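Local coordinates for fructokinase (Xylella fastidiosa Temecula1, PDB 3LJS), which probably phosphorylates fructose at the expense of ATP, as a sugar kinase of the PfkB (ribokinase-like) family, at residues F117-E120 / H121-D124; V148-E151 / G152-R155; N258-G261 / D262-G266; L296-A299 / A300-A304. One frame throughout, in Å; residues are numbered along the deposited sequence.

Contact 1: F117-E120 / H121-D124; sequences FRVE and HFQD
Phe117 is engaged in two ways at once: it takes His121 over its face and presents its edge to Phe122, so three aromatic side chains gather round one turn of chain. Both ring pairs are T-shaped. In the first, His121 CB carries the contact, a CH-pi approach 3.6 Å from the Phe117 centroid; an edge of the imidazole also faces the Phe117 ring, with centroids 5.3 Å apart, though the exact placement of the imidazole is less certain. In the second, CE2 of Phe117 stands over the middle of the Phe122 ring, the two planes meeting at 61°. With CG of Phe117 opposite its backbone N (chi1 -170°), the ring folds forward along the turn to reach both partners. Phenylalanine suits the two inner places, where flat apolar rings can be buried against each other.

The backbone makes this closeness possible. Residues 119-121 form a short 3-10 turn in which His121 N donates to Arg118 O (2.7 Å) and Phe122 N to Val119 O (3.1 Å). On the outer side, the aliphatic CG of Glu120 sits squarely over the imidazole of His121, 4.0 Å from its centroid, an apolar use of an otherwise solvent-facing glutamate. Arg118 curls back so that NH1 donates to Phe117 O (2.8 Å), and the same nitrogen also bonds to Leu115 O.

The cluster lies in the loop leading into helix 124-129, where Phe117 and Phe122 rest on Val56 of strand 53-60, on Phe10 and, through Phe117, on Val148 of helix 143-158.

Contact 2: V148-E151 / G152-R155; sequences VTFE and GMRR
Gly152, Met153, Arg154 and Arg155 donate their N-H groups to the carbonyls of Val148, Thr149, Phe150 and Glu151, a regular alpha-helical ladder in which Arg155 N lies 2.8 Å from Glu151 O. On one side of this ladder Glu151 is shared by two arginines. Its CG runs opposite the backbone N (chi1 -178°) and the chain then bends, so that the carboxylate stands off the helix surface between the two guanidinium groups. Arg154 grips OE1 side-on: NH2 comes to 2.9 Å of OE1 along the anti lone pair, while NE reaches the same OE1 at 3.3 Å from above the carboxylate plane. OE2 takes Arg155 NH2 at 3.1 Å, the guanidinium turned 73° from the carboxylate. The Arg154 guanidinium also lays one face over Phe150 CB and Glu151 N. The buried side is largely apolar: Met153, a selenomethionine, points SE past the Phe150 ring edge towards strand 162-166; the Thr149 hydroxyl is bonded to Ser139 O, with Ile145 O also in range. Helix 143-158, the crossover of a beta-alpha-beta unit, is thus amphipathic. With Glu147 also salt-bridged to Arg154 NH2, its cluster of two acids and two arginines would be roughly neutral.

Contact 3: N258-G261 / D262-G266; sequences NAAG and DAFVG
Phe264 has its CG swung opposite the backbone N (chi1 176°), which sets the inner end of the ring, round CG, under the methyl of Ala260 while its far end runs on past the loop. The sequence Ala259-Ala260-Gly261-Asp262 corresponds to the GAGD-type motif of PfkB kinases, placed where a loop enters helix 262-275; in this family the backbone amides of that helix start form an anion hole for phosphate.

Ala260 CB lies 3.8 Å from the Phe264 centroid, 27° off the ring normal and displaced towards CG, its nearest ring atom at 3.5 Å. A single methyl fits this place, being small enough to lie close over the ring, and it also touches Thr230 and Val236. The carbonyl of Ala260 accepts from Lys195 NZ, tying the loop to a residue that, like Gly261 and Thr230, belongs to the ATP site.

Gly261 holds the N-cap position. Its carbonyl O accepts Val265 N at 3.2 Å, in the carbonyl plane, the first alpha-helical bond of the turn, and Val265 CG2 packs against the same oxygen at 3.4 Å. Glycine suits this place, since it brings no side chain to a residue of the ATP site. Asp262 is buried, and its OD2 is held by Asn41 ND2; a phosphate ion, probably from the crystallisation liquor, lies close by, consistent with an anion-binding pocket.

At the helix start a water accepts from Gly261 N at 2.9 Å and, weakly, from Phe264 N at 3.5 Å.

Contact 4: L296-A299 / A300-A304; sequences LRFA and AAVGA
Phe298 and Val302 make the main side-chain contact here, one helical turn apart, and it is purely apolar. The ring atom CE2 of Phe298 comes to 3.6 Å from CG2 of Val302, and CD2 of the same ring to 3.9 Å from that methyl; the two side chains lie at a slant, on one side of the helix. Both owe this to their first torsions: CG of Phe298 is turned away from its own backbone N (chi1 -179°), swinging the ring outward beside Val302, while CG2 of Val302 stays beside its N, reaching back towards Phe298. A beta-branched valine is well suited, since its stiff fork offers one methyl to the ring and keeps the other for neighbours.

The polar contacts belong to the backbone. Leu296, Arg297, Phe298 and Ala299 pass their carbonyls to the N-H groups of Ala300, Ala301, Val302 and Gly303, at 2.9 Å for Ala300 N to Leu296 O and 3.0 Å for Gly303 N to Ala299 O.

Outward packing involves two helices. Leu296 and Ala299 meet Met268 of helix 262-275, Ala299 also Phe264; Phe298 bridges both neighbours, touching Thr271 there and Val322 of helix 319-328, which Ala301 also meets. Alanines and a glycine keep the helix slim, so neighbours can approach closely. This is a continuous alpha-helix, 289-305, packed against helices 262-275 and 319-328 in the helical layer of a ribokinase-like alpha/beta fold.

Overall arrangement
From the N terminus the four contacts follow in series; none nests in or crosses another, and each joins adjoining segments within one local turn or helix, without closing a long loop. Contact 1 lies in the connection between strand 103-108 and helix 124-129 and abuts contact 2, on the crossover helix between strands 130-136 and 162-166: Val119 CG1 is 3.3 Å from Arg155 NH2. Contact 3, at the ATP site, likewise touches contact 4, with Phe264 O 3.4 Å from Ala299 CB, joining helices 262-275 and 289-305. The centres of contacts 1 and 4 are about 32 Å apart, on opposite sides of the chain's centre.

Contact 1: F117-E120 / H121-D124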
loop_
_atom_site.group_PDB
_atom_site.type_symbol
_atom_site.label_atom_id
_atom_site.label_comp_id
_atom_site.label_asym_id
_atom_site.label_seq_id
_atom_site.Cartn_x
_atom_site.Cartn_y
_atom_site.Cartn_z
ATOM N N PHE B 117 16.186 1.607 8.255
ATOM C CA PHE B 117 17.035 2.441 9.099
ATOM C C PHE B 117 18.183 1.544 9.572
ATOM O O PHE B 117 17.955 0.415 9.996
ATOM C CB PHE B 117 16.245 2.947 10.313
ATOM C CG PHE B 117 16.962 4.004 11.111
ATOM C CD1 PHE B 117 16.619 5.348 10.977
ATOM C CD2 PHE B 117 17.977 3.658 12.003
ATOM C CE1 PHE B 117 17.274 6.335 11.721
ATOM C CE2 PHE B 117 18.640 4.637 12.750
ATOM C CZ PHE B 117 18.286 5.978 12.609
ATOM N N ARG B 118 19.414 2.033 9.486
ATOM C CA ARG B 118 20.565 1.247 9.921
ATOM C C ARG B 118 21.360 2.024 10.962
ATOM O O ARG B 118 21.195 3.236 11.094
ATOM C CB ARG B 118 21.453 0.877 8.720
ATOM C CG ARG B 118 20.802 -0.139 7.766
ATOM C CD ARG B 118 20.526 -1.478 8.465
ATOM N NE ARG B 118 19.777 -2.413 7.623
ATOM C CZ ARG B 118 18.458 -2.592 7.667
ATOM N NH1 ARG B 118 17.703 -1.907 8.526
ATOM N NH2 ARG B 118 17.884 -3.449 6.830
ATOM N N VAL B 119 22.218 1.325 11.700
ATOM C CA VAL B 119 23.003 1.962 12.753
ATOM C C VAL B 119 23.729 3.221 12.293
ATOM O O VAL B 119 23.865 4.177 13.058
ATOM C CB VAL B 119 24.014 0.969 13.366
ATOM C CG1 VAL B 119 24.899 1.682 14.378
ATOM C CG2 VAL B 119 23.258 -0.166 14.050
ATOM N N GLU B 120 24.181 3.225 11.042
ATOM C CA GLU B 120 24.886 4.375 10.478
ATOM C C GLU B 120 24.000 5.624 10.428
ATOM O O GLU B 120 24.503 6.742 10.305
ATOM C CB GLU B 120 25.360 4.045 9.060
ATOM C CG GLU B 120 24.212 3.895 8.069
ATOM C CD GLU B 120 24.603 3.145 6.809
ATOM O OE1 GLU B 120 24.996 1.965 6.920
ATOM O OE2 GLU B 120 24.507 3.732 5.711
ATOM N N HIS B 121 22.683 5.439 10.519
ATOM C CA HIS B 121 21.758 6.573 10.456
ATOM C C HIS B 121 21.570 7.305 11.781
ATOM O O HIS B 121 20.990 8.393 11.814
ATOM C CB HIS B 121 20.394 6.124 9.913
ATOM C CG HIS B 121 20.450 5.584 8.517
ATOM N ND1 HIS B 121 20.914 6.324 7.449
ATOM C CD2 HIS B 121 20.137 4.364 8.020
ATOM C CE1 HIS B 121 20.889 5.580 6.356
ATOM N NE2 HIS B 121 20.423 4.387 6.675
ATOM N N PHE B 122 22.048 6.713 12.873
ATOM C CA PHE B 122 21.942 7.357 14.184
ATOM C C PHE B 122 22.895 8.543 14.210
ATOM O O PHE B 122 23.925 8.527 13.537
ATOM C CB PHE B 122 22.336 6.398 15.310
ATOM C CG PHE B 122 21.261 5.428 15.695
ATOM C CD1 PHE B 122 19.989 5.876 16.028
ATOM C CD2 PHE B 122 21.535 4.069 15.773
ATOM C CE1 PHE B 122 19.006 4.986 16.439
ATOM C CE2 PHE B 122 20.558 3.169 16.185
ATOM C CZ PHE B 122 19.291 3.633 16.517
ATOM N N GLN B 123 22.552 9.563 14.987
ATOM C CA GLN B 123 23.385 10.753 15.110
ATOM C C GLN B 123 23.801 10.937 16.567
ATOM O O GLN B 123 22.965 10.905 17.474
ATOM C CB GLN B 123 22.610 11.973 14.631
ATOM C CG GLN B 123 22.311 11.956 13.152
ATOM C CD GLN B 123 21.245 12.955 12.780
ATOM O OE1 GLN B 123 21.262 14.095 13.243
ATOM N NE2 GLN B 123 20.311 12.538 11.934
ATOM N N ASP B 124 25.095 11.133 16.794
ATOM C CA ASP B 124 25.600 11.299 18.149
ATOM C C ASP B 124 24.909 12.418 18.923
ATOM O O ASP B 124 24.709 12.299 20.127
ATOM C CB ASP B 124 27.116 11.522 18.121
ATOM C CG ASP B 124 27.878 10.267 17.716
ATOM O OD1 ASP B 124 27.220 9.250 17.402
ATOM O OD2 ASP B 124 29.129 10.291 17.710
#

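Contact 2: V148-E151 / G152-R155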
loop_
_atom_site.group_PDB
_atom_site.type_symbol
_atom_site.label_atom_id
_atom_site.label_comp_id
_atom_site.label_asym_id
_atom_site.label_seq_id
_atom_site.Cartn_x
_atom_site.Cartn_y
_atom_site.Cartn_z
ATOM N N VAL B 148 19.371 -3.066 14.943
ATOM C CA VAL B 148 19.477 -1.608 14.980
ATOM C C VAL B 148 18.775 -1.087 16.245
ATOM O O VAL B 148 19.281 -0.191 16.930
ATOM C CB VAL B 148 18.826 -0.975 13.724
ATOM C CG1 VAL B 148 18.712 0.533 13.891
ATOM C CG2 VAL B 148 19.667 -1.302 12.479
ATOM N N THR B 149 17.617 -1.664 16.563
ATOM C CA THR B 149 16.874 -1.247 17.747
ATOM C C THR B 149 17.678 -1.587 19.014
ATOM O O THR B 149 17.797 -0.760 19.920
ATOM C CB THR B 149 15.471 -1.926 17.812
ATOM O OG1 THR B 149 14.751 -1.665 16.598
ATOM C CG2 THR B 149 14.654 -1.374 18.984
ATOM N N PHE B 150 18.250 -2.788 19.072
ATOM C CA PHE B 150 19.027 -3.176 20.244
ATOM C C PHE B 150 20.229 -2.250 20.418
ATOM O O PHE B 150 20.522 -1.814 21.530
ATOM C CB PHE B 150 19.506 -4.628 20.134
ATOM C CG PHE B 150 18.394 -5.634 19.978
ATOM C CD1 PHE B 150 17.208 -5.509 20.698
ATOM C CD2 PHE B 150 18.552 -6.735 19.138
ATOM C CE1 PHE B 150 16.192 -6.466 20.588
ATOM C CE2 PHE B 150 17.543 -7.701 19.020
ATOM C CZ PHE B 150 16.364 -7.566 19.746
ATOM N N GLU B 151 20.913 -1.942 19.316
ATOM C CA GLU B 151 22.078 -1.065 19.356
ATOM C C GLU B 151 21.676 0.321 19.844
ATOM O O GLU B 151 22.412 0.964 20.594
ATOM C CB GLU B 151 22.725 -0.974 17.969
ATOM C CG GLU B 151 23.995 -0.128 17.896
ATOM C CD GLU B 151 25.086 -0.563 18.884
ATOM O OE1 GLU B 151 25.120 -1.749 19.278
ATOM O OE2 GLU B 151 25.925 0.288 19.256
ATOM N N GLY B 152 20.507 0.781 19.409
ATOM C CA GLY B 152 20.030 2.076 19.853
ATOM C C GLY B 152 19.790 2.063 21.356
ATOM O O GLY B 152 20.118 3.025 22.057
HETATM N N MSE B 153 19.215 0.973 21.858
HETATM C CA MSE B 153 18.950 0.853 23.287
HETATM C C MSE B 153 20.257 0.789 24.076
HETATM O O MSE B 153 20.361 1.376 25.155
HETATM C CB MSE B 153 18.111 -0.396 23.574
HETATM C CG MSE B 153 16.717 -0.379 22.956
HETATM SE SE MSE B 153 15.771 -2.072 23.211
HETATM C CE MSE B 153 14.738 -1.634 24.780
ATOM N N ARG B 154 21.255 0.083 23.542
ATOM C CA ARG B 154 22.545 -0.026 24.221
ATOM C C ARG B 154 23.290 1.307 24.198
ATOM O O ARG B 154 23.951 1.687 25.169
ATOM C CB ARG B 154 23.413 -1.117 23.573
ATOM C CG ARG B 154 22.912 -2.539 23.822
ATOM C CD ARG B 154 23.862 -3.594 23.244
ATOM N NE ARG B 154 23.992 -3.487 21.793
ATOM C CZ ARG B 154 23.559 -4.403 20.931
ATOM N NH1 ARG B 154 22.965 -5.506 21.371
ATOM N NH2 ARG B 154 23.715 -4.211 19.624
ATOM N N ARG B 155 23.182 2.014 23.080
ATOM C CA ARG B 155 23.839 3.304 22.928
ATOM C C ARG B 155 23.178 4.318 23.875
ATOM O O ARG B 155 23.850 5.113 24.531
ATOM C CB ARG B 155 23.723 3.761 21.465
ATOM C CG ARG B 155 24.657 4.886 21.070
ATOM C CD ARG B 155 24.768 4.999 19.547
ATOM N NE ARG B 155 25.371 3.808 18.946
ATOM C CZ ARG B 155 25.698 3.697 17.658
ATOM N NH1 ARG B 155 25.479 4.707 16.822
ATOM N NH2 ARG B 155 26.253 2.578 17.206
#

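Contact 3: N258-G261 / D262-G266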
loop_
_atom_site.group_PDB
_atom_site.type_symbol
_atom_site.label_atom_id
_atom_site.label_comp_id
_atom_site.label_asym_id
_atom_site.label_seq_id
_atom_site.Cartn_x
_atom_site.Cartn_y
_atom_site.Cartn_z
ATOM N N ASN B 258 -9.662 1.817 25.970
ATOM C CA ASN B 258 -9.583 2.190 27.379
ATOM C C ASN B 258 -8.229 1.772 27.936
ATOM O O ASN B 258 -7.716 2.380 28.880
ATOM C CB ASN B 258 -10.687 1.498 28.176
ATOM C CG ASN B 258 -11.983 1.387 27.398
ATOM O OD1 ASN B 258 -12.498 2.377 26.878
ATOM N ND2 ASN B 258 -12.519 0.172 27.316
ATOM N N ALA B 259 -7.664 0.721 27.351
ATOM C CA ALA B 259 -6.362 0.217 27.767
ATOM C C ALA B 259 -5.312 1.279 27.443
ATOM O O ALA B 259 -5.320 1.854 26.353
ATOM C CB ALA B 259 -6.044 -1.086 27.032
ATOM N N ALA B 260 -4.418 1.536 28.394
ATOM C CA ALA B 260 -3.365 2.537 28.225
ATOM C C ALA B 260 -2.514 2.294 26.977
ATOM O O ALA B 260 -1.884 1.243 26.838
ATOM C CB ALA B 260 -2.483 2.558 29.458
ATOM N N GLY B 261 -2.486 3.279 26.082
ATOM C CA GLY B 261 -1.721 3.148 24.856
ATOM C C GLY B 261 -0.570 4.123 24.692
ATOM O O GLY B 261 0.087 4.504 25.664
ATOM N N ASP B 262 -0.333 4.545 23.454
ATOM C CA ASP B 262 0.767 5.455 23.174
ATOM C C ASP B 262 0.669 6.822 23.836
ATOM O O ASP B 262 1.693 7.409 24.176
ATOM C CB ASP B 262 0.944 5.621 21.667
ATOM C CG ASP B 262 1.143 4.292 20.959
ATOM O OD1 ASP B 262 1.775 3.382 21.547
ATOM O OD2 ASP B 262 0.676 4.163 19.815
ATOM N N ALA B 263 -0.547 7.331 24.022
ATOM C CA ALA B 263 -0.711 8.640 24.656
ATOM C C ALA B 263 -0.299 8.528 26.122
ATOM O O ALA B 263 0.381 9.405 26.653
ATOM C CB ALA B 263 -2.161 9.116 24.536
ATOM N N PHE B 264 -0.719 7.442 26.767
ATOM C CA PHE B 264 -0.372 7.177 28.163
ATOM C C PHE B 264 1.160 7.189 28.293
ATOM O O PHE B 264 1.727 7.801 29.210
ATOM C CB PHE B 264 -0.917 5.800 28.573
ATOM C CG PHE B 264 -0.532 5.375 29.963
ATOM C CD1 PHE B 264 -1.388 5.595 31.038
ATOM C CD2 PHE B 264 0.694 4.767 30.199
ATOM C CE1 PHE B 264 -1.028 5.217 32.328
ATOM C CE2 PHE B 264 1.064 4.387 31.481
ATOM C CZ PHE B 264 0.202 4.612 32.551
ATOM N N VAL B 265 1.828 6.505 27.367
ATOM C CA VAL B 265 3.283 6.434 27.379
ATOM C C VAL B 265 3.896 7.815 27.200
ATOM O O VAL B 265 4.840 8.177 27.899
ATOM C CB VAL B 265 3.806 5.501 26.277
ATOM C CG1 VAL B 265 5.333 5.564 26.215
ATOM C CG2 VAL B 265 3.361 4.069 26.574
ATOM N N GLY B 266 3.353 8.581 26.263
ATOM C CA GLY B 266 3.854 9.922 26.032
ATOM C C GLY B 266 3.706 10.741 27.303
ATOM O O GLY B 266 4.617 11.470 27.694
HETATM O O HOH W 1 -3.341 5.876 25.108
#

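Contact 4: L296-A299 / A300-A304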
loop_
_atom_site.group_PDB
_atom_site.type_symbol
_atom_site.label_atom_id
_atom_site.label_comp_id
_atom_site.label_asym_id
_atom_site.label_seq_id
_atom_site.Cartn_x
_atom_site.Cartn_y
_atom_site.Cartn_z
ATOM N N LEU B 296 1.988 8.354 37.336
ATOM C CA LEU B 296 1.155 7.521 36.487
ATOM C C LEU B 296 -0.273 8.059 36.408
ATOM O O LEU B 296 -0.985 7.786 35.443
ATOM C CB LEU B 296 1.189 6.067 36.966
ATOM C CG LEU B 296 2.615 5.497 36.912
ATOM C CD1 LEU B 296 2.610 4.050 37.381
ATOM C CD2 LEU B 296 3.171 5.599 35.482
ATOM N N ARG B 297 -0.700 8.821 37.415
ATOM C CA ARG B 297 -2.040 9.406 37.362
ATOM C C ARG B 297 -2.059 10.400 36.197
ATOM O O ARG B 297 -3.041 10.498 35.459
ATOM C CB ARG B 297 -2.387 10.150 38.655
ATOM C CG ARG B 297 -3.648 11.011 38.516
ATOM C CD ARG B 297 -3.964 11.821 39.772
ATOM N NE ARG B 297 -4.320 10.958 40.895
ATOM C CZ ARG B 297 -3.540 10.736 41.949
ATOM N NH1 ARG B 297 -2.349 11.318 42.041
ATOM N NH2 ARG B 297 -3.951 9.920 42.910
ATOM N N PHE B 298 -0.967 11.146 36.052
ATOM C CA PHE B 298 -0.840 12.118 34.968
ATOM C C PHE B 298 -0.913 11.378 33.632
ATOM O O PHE B 298 -1.647 11.775 32.724
ATOM C CB PHE B 298 0.509 12.840 35.065
ATOM C CG PHE B 298 0.726 13.871 33.997
ATOM C CD1 PHE B 298 0.350 15.196 34.204
ATOM C CD2 PHE B 298 1.291 13.515 32.769
ATOM C CE1 PHE B 298 0.532 16.157 33.204
ATOM C CE2 PHE B 298 1.478 14.467 31.762
ATOM C CZ PHE B 298 1.099 15.790 31.976
ATOM N N ALA B 299 -0.131 10.311 33.514
ATOM C CA ALA B 299 -0.102 9.516 32.286
ATOM C C ALA B 299 -1.499 9.005 31.927
ATOM O O ALA B 299 -1.901 9.029 30.756
ATOM C CB ALA B 299 0.862 8.345 32.450
ATOM N N ALA B 300 -2.241 8.548 32.933
ATOM C CA ALA B 300 -3.593 8.040 32.710
ATOM C C ALA B 300 -4.501 9.165 32.213
ATOM O O ALA B 300 -5.369 8.947 31.362
ATOM C CB ALA B 300 -4.149 7.446 33.998
ATOM N N ALA B 301 -4.299 10.369 32.743
ATOM C CA ALA B 301 -5.112 11.512 32.333
ATOM C C ALA B 301 -4.871 11.835 30.864
ATOM O O ALA B 301 -5.805 12.155 30.136
ATOM C CB ALA B 301 -4.793 12.726 33.201
ATOM N N VAL B 302 -3.614 11.756 30.430
ATOM C CA VAL B 302 -3.275 12.018 29.032
ATOM C C VAL B 302 -3.971 10.973 28.143
ATOM O O VAL B 302 -4.584 11.306 27.123
ATOM C CB VAL B 302 -1.738 11.931 28.801
ATOM C CG1 VAL B 302 -1.418 12.113 27.312
ATOM C CG2 VAL B 302 -1.020 13.006 29.624
ATOM N N GLY B 303 -3.873 9.708 28.543
ATOM C CA GLY B 303 -4.492 8.640 27.778
ATOM C C GLY B 303 -5.998 8.787 27.697
ATOM O O GLY B 303 -6.605 8.485 26.673
ATOM N N ALA B 304 -6.606 9.263 28.779
ATOM C CA ALA B 304 -8.051 9.439 28.821
ATOM C C ALA B 304 -8.537 10.579 27.928
ATOM O O ALA B 304 -9.652 10.528 27.402
ATOM C CB ALA B 304 -8.503 9.673 30.267
#